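PDB 7LR7: glycosyl hydrolase from Streptomyces cattleya, which probably hydrolyses glycosidic bonds during N-glycan breakdown as a GH5 subfamily 18 enzyme, and binds N-acetylglucosamine in a barrel pocket. Local coordinates for residues Asp43-Leu48 with Arg87-Asn92; Trp113-Leu118 with His162-Arg167; Ser225-Gly230 with Ala243-Tyr248. One frame throughout, in Å; residues are numbered along the deposited sequence.

In the fold
Following the chain from the N terminus, the three contacts come in series, each closing before the next opens, so none nests in or crosses another. Contact 1 closes the excursion from helix 35-46 through strand 52-55 and helix 71-86 to strand 90-94, early beta-alpha units of the GH5 (beta/alpha)8 barrel. Contact 2 closes the excursion through helix 122-139 and strand 145-152, joining two long loops at the dimer interface. Contact 3 closes a short excursion through helix 231-235, fastening the loop after strand 221-225, which lines the sugar pocket, to helix 240-254. Centres of contacts 1 and 2 lie about 37 Å apart, those of contacts 2 and 3 about 30 Å.

Contact 1 of 3, residues Asp43-Leu48 with Arg87-Asn92; sequences DSVAAL and RGLDVN
Arg-87 NE donates to Asp-43 OD1 at 2.7 Å, a charged hydrogen bond that joins helix 35-46 to the turn before strand 90-94. The carboxylate and guanidinium planes stand 25° apart, and NE approaches OD1 41° off the carboxylate plane. A water completes a second path, accepting from Arg-87 NH2 at 3.1 Å and donating to Asp-43 OD2, so both carboxylate oxygens are engaged. The bend of the Arg-87 chain at chi2 (141°) brings CD to 3.4 Å from Asp-43 OD1. An alanine in place of Arg-87 is likely to leave the Asp-43 carboxylate without its countercharge and the bridging water without its donor. Below the ion pair the contact is mainly apolar: Leu-89 CD1 packs against Val-45 CG1 at 3.7 Å and, more loosely, against Ala-46 CB, while Ala-46 CB also lies 3.7 Å from Arg-87 O. Gly-88 ends helix 71-86 in a Schellman motif, and Arg-87 NH1 bonds back to Ala-83 O of that helix. Leu-89 also packs on Ala-84, and Val-45 on Val-53 of strand 52-55; an outer helix thus meets the helix-to-strand turn of the next beta-alpha unit of the (beta/alpha)8 barrel, away from the sugar pocket.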
loop_
_atom_site.group_PDB
_atom_site.type_symbol
_atom_site.label_atom_id
_atom_site.label_comp_id
_atom_site.label_asym_id
_atom_site.label_seq_id
_atom_site.Cartn_x
_atom_site.Cartn_y
_atom_site.Cartn_z
ATOM N N ASP A 43 17.174 -5.003 24.270
ATOM C CA ASP A 43 18.287 -5.113 25.212
ATOM C C ASP A 43 19.129 -3.849 25.195
ATOM O O ASP A 43 19.405 -3.260 26.245
ATOM C CB ASP A 43 19.159 -6.315 24.872
ATOM C CG ASP A 43 18.592 -7.627 25.393
ATOM O OD1 ASP A 43 17.655 -7.607 26.219
ATOM O OD2 ASP A 43 19.094 -8.688 24.972
ATOM N N SER A 44 19.539 -3.410 24.001
ATOM C CA SER A 44 20.363 -2.214 23.901
ATOM C C SER A 44 19.584 -0.967 24.297
ATOM O O SER A 44 20.191 0.034 24.685
ATOM C CB SER A 44 20.936 -2.081 22.483
ATOM O OG SER A 44 19.930 -1.884 21.496
ATOM N N VAL A 45 18.251 -1.025 24.226
ATOM C CA VAL A 45 17.414 0.078 24.681
ATOM C C VAL A 45 17.429 0.159 26.199
ATOM O O VAL A 45 17.653 1.227 26.781
ATOM C CB VAL A 45 15.977 -0.088 24.152
ATOM C CG1 VAL A 45 15.016 0.765 24.951
ATOM C CG2 VAL A 45 15.912 0.257 22.667
ATOM N N ALA A 46 17.166 -0.964 26.866
ATOM C CA ALA A 46 17.067 -0.935 28.321
ATOM C C ALA A 46 18.423 -0.682 28.964
ATOM O O ALA A 46 18.485 -0.102 30.056
ATOM C CB ALA A 46 16.451 -2.239 28.834
ATOM N N ALA A 47 19.512 -1.078 28.296
ATOM C CA ALA A 47 20.856 -0.830 28.815
ATOM C C ALA A 47 21.161 0.652 28.912
ATOM O O ALA A 47 22.062 1.041 29.660
ATOM C CB ALA A 47 21.910 -1.500 27.931
ATOM N N LEU A 48 20.446 1.478 28.156
ATOM C CA LEU A 48 20.586 2.923 28.229
ATOM C C LEU A 48 19.728 3.543 29.332
ATOM O O LEU A 48 19.813 4.754 29.554
ATOM C CB LEU A 48 20.242 3.538 26.869
ATOM C CG LEU A 48 21.422 3.862 25.934
ATOM C CD1 LEU A 48 22.424 2.727 25.870
ATOM C CD2 LEU A 48 20.940 4.219 24.538
ATOM N N ARG A 87 12.066 -6.797 30.065
ATOM C CA ARG A 87 13.199 -5.894 30.142
ATOM C C ARG A 87 12.864 -4.620 30.903
ATOM O O ARG A 87 13.634 -3.659 30.848
ATOM C CB ARG A 87 13.699 -5.567 28.725
ATOM C CG ARG A 87 14.559 -6.664 28.124
ATOM C CD ARG A 87 14.304 -6.896 26.626
ATOM N NE ARG A 87 15.003 -8.102 26.185
ATOM C CZ ARG A 87 14.482 -9.328 26.184
ATOM N NH1 ARG A 87 13.224 -9.541 26.568
ATOM N NH2 ARG A 87 15.228 -10.351 25.802
ATOM N N GLY A 88 11.737 -4.596 31.608
ATOM C CA GLY A 88 11.356 -3.411 32.355
ATOM C C GLY A 88 10.977 -2.222 31.503
ATOM O O GLY A 88 11.202 -1.081 31.912
ATOM N N LEU A 89 10.399 -2.455 30.326
ATOM C CA LEU A 89 9.996 -1.394 29.415
ATOM C C LEU A 89 8.486 -1.445 29.252
ATOM O O LEU A 89 7.937 -2.500 28.917
ATOM C CB LEU A 89 10.684 -1.541 28.040
ATOM C CG LEU A 89 12.206 -1.382 28.036
ATOM C CD1 LEU A 89 12.851 -1.739 26.671
ATOM C CD2 LEU A 89 12.555 0.033 28.449
ATOM N N ASP A 90 7.822 -0.313 29.494
ATOM C CA ASP A 90 6.416 -0.156 29.138
ATOM C C ASP A 90 6.287 0.183 27.651
ATOM O O ASP A 90 7.241 0.630 27.010
ATOM C CB ASP A 90 5.769 0.932 29.991
ATOM C CG ASP A 90 5.802 0.605 31.465
ATOM O OD1 ASP A 90 5.457 -0.543 31.832
ATOM O OD2 ASP A 90 6.201 1.488 32.255
ATOM N N VAL A 91 5.091 -0.035 27.098
ATOM C CA VAL A 91 4.876 0.060 25.655
ATOM C C VAL A 91 3.662 0.932 25.355
ATOM O O VAL A 91 2.555 0.648 25.831
ATOM C CB VAL A 91 4.676 -1.321 25.013
ATOM C CG1 VAL A 91 4.317 -1.141 23.536
ATOM C CG2 VAL A 91 5.908 -2.219 25.222
ATOM N N ASN A 92 3.864 1.969 24.546
ATOM C CA ASN A 92 2.772 2.678 23.883
ATOM C C ASN A 92 2.734 2.174 22.450
ATOM O O ASN A 92 3.790 1.992 21.828
ATOM C CB ASN A 92 2.978 4.198 23.943
ATOM C CG ASN A 92 2.218 4.960 22.857
ATOM O OD1 ASN A 92 2.686 5.095 21.716
ATOM N ND2 ASN A 92 1.055 5.494 23.221
HETATM O O HOH W 1 18.103 -10.973 24.875
#

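Contact 2 of 3, residues Trp113-Leu118 with His162-Arg167. With NAG (2-acetamido-2-deoxy-beta-D-glucopyranose), chain B.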
loop_
_atom_site.group_PDB
_atom_site.type_symbol
_atom_site.label_atom_id
_atom_site.label_comp_id
_atom_site.label_asym_id
_atom_site.label_seq_id
_atom_site.Cartn_x
_atom_site.Cartn_y
_atom_site.Cartn_z
ATOM N N TRP A 113 -9.416 2.685 -6.594
ATOM C CA TRP A 113 -10.735 2.123 -6.856
ATOM C C TRP A 113 -11.594 2.067 -5.597
ATOM O O TRP A 113 -12.823 2.045 -5.703
ATOM C CB TRP A 113 -10.607 0.712 -7.460
ATOM C CG TRP A 113 -9.980 0.701 -8.857
ATOM C CD1 TRP A 113 -8.775 0.155 -9.216
ATOM C CD2 TRP A 113 -10.532 1.278 -10.052
ATOM N NE1 TRP A 113 -8.552 0.349 -10.562
ATOM C CE2 TRP A 113 -9.615 1.038 -11.096
ATOM C CE3 TRP A 113 -11.711 1.972 -10.338
ATOM C CZ2 TRP A 113 -9.839 1.481 -12.403
ATOM C CZ3 TRP A 113 -11.944 2.390 -11.644
ATOM C CH2 TRP A 113 -11.010 2.139 -12.660
ATOM N N HIS A 114 -10.972 2.017 -4.419
ATOM C CA HIS A 114 -11.669 2.107 -3.146
ATOM C C HIS A 114 -11.354 3.388 -2.387
ATOM O O HIS A 114 -11.456 3.400 -1.155
ATOM C CB HIS A 114 -11.330 0.898 -2.277
ATOM C CG HIS A 114 -11.536 -0.412 -2.973
ATOM N ND1 HIS A 114 -12.694 -1.150 -2.843
ATOM C CD2 HIS A 114 -10.744 -1.092 -3.835
ATOM C CE1 HIS A 114 -12.595 -2.243 -3.578
ATOM N NE2 HIS A 114 -11.427 -2.223 -4.203
ATOM N N ARG A 115 -10.951 4.460 -3.081
ATOM C CA ARG A 115 -10.592 5.688 -2.376
ATOM C C ARG A 115 -11.751 6.143 -1.497
ATOM O O ARG A 115 -12.835 6.457 -1.997
ATOM C CB ARG A 115 -10.210 6.788 -3.364
ATOM C CG ARG A 115 -9.761 8.074 -2.697
ATOM C CD ARG A 115 -8.557 7.844 -1.767
ATOM N NE ARG A 115 -8.085 9.081 -1.118
ATOM C CZ ARG A 115 -7.264 9.959 -1.693
ATOM N NH1 ARG A 115 -6.819 9.738 -2.923
ATOM N NH2 ARG A 115 -6.874 11.054 -1.044
ATOM N N ARG A 116 -11.531 6.135 -0.186
ATOM C CA ARG A 116 -12.562 6.493 0.782
ATOM C C ARG A 116 -11.900 7.300 1.886
ATOM O O ARG A 116 -10.930 6.829 2.492
ATOM C CB ARG A 116 -13.249 5.239 1.357
ATOM C CG ARG A 116 -14.190 4.533 0.367
ATOM C CD ARG A 116 -14.724 3.207 0.923
ATOM N NE ARG A 116 -13.705 2.158 0.953
ATOM C CZ ARG A 116 -13.951 0.893 1.289
ATOM N NH1 ARG A 116 -15.187 0.523 1.620
ATOM N NH2 ARG A 116 -12.974 -0.012 1.282
ATOM N N ASN A 117 -12.422 8.505 2.128
ATOM C CA ASN A 117 -11.782 9.480 2.999
ATOM C C ASN A 117 -11.479 8.878 4.361
ATOM O O ASN A 117 -12.366 8.335 5.036
ATOM C CB ASN A 117 -12.667 10.717 3.164
ATOM C CG ASN A 117 -11.991 11.846 3.959
ATOM O OD1 ASN A 117 -11.687 11.716 5.160
ATOM N ND2 ASN A 117 -11.801 12.978 3.298
ATOM N N LEU A 118 -10.218 9.027 4.764
ATOM C CA LEU A 118 -9.693 8.392 5.963
ATOM C C LEU A 118 -10.418 8.853 7.215
ATOM O O LEU A 118 -10.498 8.107 8.192
ATOM C CB LEU A 118 -8.209 8.729 6.078
ATOM C CG LEU A 118 -7.141 7.690 6.402
ATOM C CD1 LEU A 118 -7.339 6.403 5.637
ATOM C CD2 LEU A 118 -5.795 8.326 6.081
ATOM N N HIS A 162 0.289 18.010 1.965
ATOM C CA HIS A 162 0.171 16.654 1.445
ATOM C C HIS A 162 -0.243 16.680 -0.032
ATOM O O HIS A 162 -1.144 17.434 -0.421
ATOM C CB HIS A 162 -0.829 15.829 2.249
ATOM C CG HIS A 162 -0.727 14.355 1.989
ATOM N ND1 HIS A 162 -1.271 13.757 0.873
ATOM C CD2 HIS A 162 -0.102 13.370 2.675
ATOM C CE1 HIS A 162 -1.001 12.463 0.892
ATOM N NE2 HIS A 162 -0.291 12.201 1.976
ATOM N N PRO A 163 0.393 15.874 -0.883
ATOM C CA PRO A 163 0.094 15.955 -2.326
ATOM C C PRO A 163 -1.276 15.407 -2.706
ATOM O O PRO A 163 -1.760 15.713 -3.804
ATOM C CB PRO A 163 1.221 15.135 -2.978
ATOM C CG PRO A 163 1.737 14.227 -1.912
ATOM C CD PRO A 163 1.457 14.902 -0.569
ATOM N N ASP A 164 -1.910 14.614 -1.847
ATOM C CA ASP A 164 -3.201 13.998 -2.154
ATOM C C ASP A 164 -4.037 13.889 -0.881
ATOM O O ASP A 164 -4.371 12.777 -0.452
ATOM C CB ASP A 164 -2.989 12.618 -2.780
ATOM C CG ASP A 164 -4.275 11.999 -3.313
ATOM O OD1 ASP A 164 -5.290 12.719 -3.456
ATOM O OD2 ASP A 164 -4.262 10.778 -3.573
ATOM N N PRO A 165 -4.389 15.003 -0.250
ATOM C CA PRO A 165 -4.923 14.933 1.113
ATOM C C PRO A 165 -6.345 14.379 1.146
ATOM O O PRO A 165 -7.078 14.402 0.157
ATOM C CB PRO A 165 -4.879 16.389 1.582
ATOM C CG PRO A 165 -5.016 17.194 0.317
ATOM C CD PRO A 165 -4.326 16.391 -0.753
ATOM N N ASP A 166 -6.702 13.840 2.309
ATOM C CA ASP A 166 -8.079 13.513 2.676
ATOM C C ASP A 166 -8.577 14.698 3.500
ATOM O O ASP A 166 -8.349 14.779 4.711
ATOM C CB ASP A 166 -8.142 12.197 3.455
ATOM C CG ASP A 166 -8.244 10.982 2.534
ATOM O OD1 ASP A 166 -8.471 11.188 1.342
ATOM O OD2 ASP A 166 -8.103 9.826 2.985
ATOM N N ARG A 167 -9.257 15.633 2.834
ATOM C CA ARG A 167 -9.608 16.895 3.471
ATOM C C ARG A 167 -10.786 16.723 4.429
ATOM O O ARG A 167 -11.667 15.880 4.225
ATOM C CB ARG A 167 -9.916 17.958 2.416
ATOM C CG ARG A 167 -8.746 18.196 1.467
ATOM C CD ARG A 167 -8.780 19.574 0.817
ATOM N NE ARG A 167 -7.670 19.734 -0.124
ATOM C CZ ARG A 167 -7.658 19.238 -1.360
ATOM N NH1 ARG A 167 -8.703 18.555 -1.815
ATOM N NH2 ARG A 167 -6.605 19.428 -2.148
HETATM C C1 NAG B . -11.753 -4.638 -15.296
HETATM C C2 NAG B . -11.577 -4.585 -13.771
HETATM C C3 NAG B . -10.399 -5.459 -13.313
HETATM C C4 NAG B . -10.439 -6.837 -13.965
HETATM C C5 NAG B . -10.617 -6.687 -15.467
HETATM C C6 NAG B . -10.729 -7.998 -16.200
HETATM C C7 NAG B . -11.975 -2.673 -12.277
HETATM C C8 NAG B . -11.692 -1.237 -12.026
HETATM N N2 NAG B . -11.386 -3.205 -13.350
HETATM O O1 NAG B . -12.922 -3.970 -15.647
HETATM O O3 NAG B . -10.449 -5.601 -11.895
HETATM O O4 NAG B . -9.233 -7.549 -13.701
HETATM O O5 NAG B . -11.829 -5.971 -15.720
HETATM O O6 NAG B . -10.861 -7.779 -17.598
HETATM O O7 NAG B . -12.716 -3.326 -11.552
HETATM O O HOH W 2 -8.397 7.889 1.494
#
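Ionic bonds dominate, and Arg-115 makes both salt bridges between the two loops. Its guanidinium meets two carboxylates at its edge. Arg-115 NE and NH2 grip Asp-166 side-on, both landing on OD1: NH2 at 2.9 Å, well off the carboxylate plane, NE at 3.3 Å on the syn lone pair. Arg-115 NH1 turns to Asp-164 OD2 at 2.8 Å, the planes of the two groups 77° apart; the other bonds of Asp-164 to this arginine are weak. The Arg-115 chain leaves with CG anti to the backbone N (chi1 -177°) and bends at chi2, which carries the charge across to both acids.

Hydrogen bonds involving the backbone come next. Leu-118 N donates to Asp-166 OD2 at 2.9 Å, giving this carboxylate a backbone partner as well as a charged one. Asn-117 ND2 reaches Arg-167 O at 3.0 Å while its OD1 accepts from Phe-119 N, which fixes the amide's rotation. That amide lies over the Asp-166 carboxylate, the planes 23° apart. Within the second loop, Asp-164 N donates to His-162 ND1 at 2.9 Å.

Beyond this network, Trp-113 belongs to the dimer interface: the acetyl methyl C8 of a sugar held by Glu-153 and His-99 of the second subunit sits over its ring, 3.2 Å from CE2, in CH-pi fashion. Trp-113 thereby covers the acetyl group in that subunit's pocket, and its NE1 is hydrogen-bonded to Gln-156 there.

With one arginine between two aspartates, the cluster probably keeps a net negative charge, and two irregular loops are joined almost entirely by polar bonds.

Contact 3 of 3, residues Ser225-Gly230 with Ala243-Tyr248; sequences SWVFNG and AQHAAY. With NAG (2-acetamido-2-deoxy-beta-D-glucopyranose), chain C.
Both Ser-225 OG and His-245 CG lie anti to their own backbone N (chi1 -177° and -174°), and these torsions turn the hydroxyl and the imidazole onto one another. Ser-225 OG meets His-245 ND1 at 2.9 Å, close to the imidazole plane, in a hydrogen bond whose proton is unassigned. Ser-225 CB packs on Ala-246 CB at 3.8 Å, so both the methylene and the hydroxyl of the serine face the helix. Val-227 CG1 lies alongside His-245 CB at 3.9 Å, the two side chains running antiparallel. At the far end of the imidazole, Asn-229 ND2 lies 3.0 Å from His-245 NE2, its amide plane turned 65° from the ring; ND2 donates to Asp-199 OD2 and OD1 bonds to Thr-231 OG1, which together set the amide's rotation.

The other flank of the loop faces the sugar. Trp-226 CD1 comes within 3.1 Å of NAG O6 while its NE1 bonds to Glu-268, and Phe-228 presents its edge to the ring oxygen O5. His-245 thus backs the loop that carries two pocket aromatics. Ser-225 lies where strand 221-225 leads into the pocket loop, bonded through its backbone to Glu-268 of strand 264-269; helix 240-254 lies outside it, with Tyr-203 of helix 200-203 on His-245, helix 281-292 beside Ala-246, and helix 381-392 against Gln-244 and Tyr-248.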
loop_
_atom_site.group_PDB
_atom_site.type_symbol
_atom_site.label_atom_id
_atom_site.label_comp_id
_atom_site.label_asym_id
_atom_site.label_seq_id
_atom_site.Cartn_x
_atom_site.Cartn_y
_atom_site.Cartn_z
ATOM N N SER A 225 8.750 17.399 18.411
ATOM C CA SER A 225 9.592 18.585 18.275
ATOM C C SER A 225 10.723 18.318 17.287
ATOM O O SER A 225 11.625 17.524 17.575
ATOM C CB SER A 225 10.158 18.995 19.634
ATOM O OG SER A 225 10.900 20.179 19.492
ATOM N N TRP A 226 10.697 19.016 16.143
ATOM C CA TRP A 226 11.634 18.782 15.041
ATOM C C TRP A 226 12.202 20.100 14.529
ATOM O O TRP A 226 11.512 20.842 13.823
ATOM C CB TRP A 226 10.939 18.007 13.918
ATOM C CG TRP A 226 10.752 16.599 14.324
ATOM C CD1 TRP A 226 9.579 15.988 14.674
ATOM C CD2 TRP A 226 11.782 15.624 14.495
ATOM N NE1 TRP A 226 9.815 14.671 15.000
ATOM C CE2 TRP A 226 11.162 14.427 14.910
ATOM C CE3 TRP A 226 13.171 15.642 14.323
ATOM C CZ2 TRP A 226 11.882 13.263 15.160
ATOM C CZ3 TRP A 226 13.884 14.491 14.584
ATOM C CH2 TRP A 226 13.239 13.316 14.995
ATOM N N VAL A 227 13.470 20.389 14.857
ATOM C CA VAL A 227 14.037 21.700 14.543
ATOM C C VAL A 227 14.383 21.840 13.057
ATOM O O VAL A 227 14.857 22.899 12.623
ATOM C CB VAL A 227 15.261 22.011 15.439
ATOM C CG1 VAL A 227 14.846 21.973 16.912
ATOM C CG2 VAL A 227 16.411 21.058 15.186
ATOM N N PHE A 228 14.107 20.812 12.244
ATOM C CA PHE A 228 14.191 21.051 10.804
ATOM C C PHE A 228 12.987 21.810 10.256
ATOM O O PHE A 228 12.930 22.050 9.048
ATOM C CB PHE A 228 14.396 19.735 10.008
ATOM C CG PHE A 228 13.323 18.681 10.215
ATOM C CD1 PHE A 228 12.021 18.884 9.804
ATOM C CD2 PHE A 228 13.649 17.457 10.766
ATOM C CE1 PHE A 228 11.057 17.909 9.984
ATOM C CE2 PHE A 228 12.695 16.474 10.939
ATOM C CZ PHE A 228 11.393 16.702 10.556
ATOM N N ASN A 229 12.028 22.197 11.096
ATOM C CA ASN A 229 10.802 22.829 10.606
ATOM C C ASN A 229 10.988 24.294 10.217
ATOM O O ASN A 229 9.987 24.994 10.029
ATOM C CB ASN A 229 9.695 22.722 11.661
ATOM C CG ASN A 229 10.085 23.367 12.984
ATOM O OD1 ASN A 229 11.165 23.951 13.105
ATOM N ND2 ASN A 229 9.207 23.271 13.981
ATOM N N GLY A 230 12.224 24.772 10.083
ATOM C CA GLY A 230 12.507 26.185 9.890
ATOM C C GLY A 230 13.263 26.825 11.040
ATOM O O GLY A 230 13.891 27.880 10.848
ATOM N N ALA A 243 17.614 25.235 20.738
ATOM C CA ALA A 243 17.714 24.424 21.945
ATOM C C ALA A 243 16.387 24.360 22.684
ATOM O O ALA A 243 16.088 23.351 23.333
ATOM C CB ALA A 243 18.801 24.972 22.875
ATOM N N GLN A 244 15.598 25.427 22.613
ATOM C CA GLN A 244 14.386 25.551 23.411
ATOM C C GLN A 244 13.143 25.117 22.666
ATOM O O GLN A 244 12.044 25.276 23.203
ATOM C CB GLN A 244 14.185 26.999 23.877
ATOM C CG GLN A 244 15.258 27.516 24.809
ATOM C CD GLN A 244 15.073 27.077 26.247
ATOM O OE1 GLN A 244 13.963 26.753 26.691
ATOM N NE2 GLN A 244 16.168 27.060 26.986
ATOM N N HIS A 245 13.279 24.591 21.441
ATOM C CA HIS A 245 12.092 24.387 20.622
ATOM C C HIS A 245 11.141 23.390 21.262
ATOM O O HIS A 245 9.918 23.569 21.202
ATOM C CB HIS A 245 12.462 23.931 19.216
ATOM C CG HIS A 245 11.281 23.838 18.304
ATOM N ND1 HIS A 245 10.419 22.764 18.322
ATOM C CD2 HIS A 245 10.803 24.691 17.366
ATOM C CE1 HIS A 245 9.455 22.961 17.440
ATOM N NE2 HIS A 245 9.665 24.120 16.842
ATOM N N ALA A 246 11.679 22.331 21.875
ATOM C CA ALA A 246 10.808 21.372 22.550
ATOM C C ALA A 246 10.103 22.014 23.740
ATOM O O ALA A 246 8.886 21.869 23.901
ATOM C CB ALA A 246 11.610 20.152 22.991
ATOM N N ALA A 247 10.843 22.747 24.573
ATOM C CA ALA A 247 10.215 23.436 25.695
ATOM C C ALA A 247 9.114 24.371 25.213
ATOM O O ALA A 247 8.045 24.457 25.833
ATOM C CB ALA A 247 11.270 24.210 26.494
ATOM N N TYR A 248 9.334 25.042 24.077
ATOM C CA TYR A 248 8.343 25.995 23.586
ATOM C C TYR A 248 7.057 25.284 23.189
ATOM O O TYR A 248 5.958 25.701 23.574
ATOM C CB TYR A 248 8.910 26.784 22.408
ATOM C CG TYR A 248 7.870 27.536 21.606
ATOM C CD1 TYR A 248 7.205 28.645 22.140
ATOM C CD2 TYR A 248 7.552 27.136 20.316
ATOM C CE1 TYR A 248 6.264 29.339 21.394
ATOM C CE2 TYR A 248 6.610 27.814 19.571
ATOM C CZ TYR A 248 5.969 28.905 20.108
ATOM O OH TYR A 248 5.053 29.561 19.343
HETATM C C1 NAG C . 7.123 16.405 8.587
HETATM C C2 NAG C . 7.418 15.155 7.745
HETATM C C3 NAG C . 7.091 13.869 8.519
HETATM C C4 NAG C . 7.657 13.907 9.934
HETATM C C5 NAG C . 7.263 15.212 10.607
HETATM C C6 NAG C . 7.827 15.376 11.994
HETATM C C7 NAG C . 7.169 14.887 5.314
HETATM C C8 NAG C . 6.258 15.049 4.152
HETATM N N2 NAG C . 6.661 15.214 6.504
HETATM O O1 NAG C . 7.586 17.532 7.916
HETATM O O3 NAG C . 7.635 12.753 7.818
HETATM O O4 NAG C . 7.162 12.813 10.700
HETATM O O5 NAG C . 7.764 16.303 9.830
HETATM O O6 NAG C . 7.391 16.600 12.569
HETATM O O7 NAG C . 8.322 14.493 5.186
#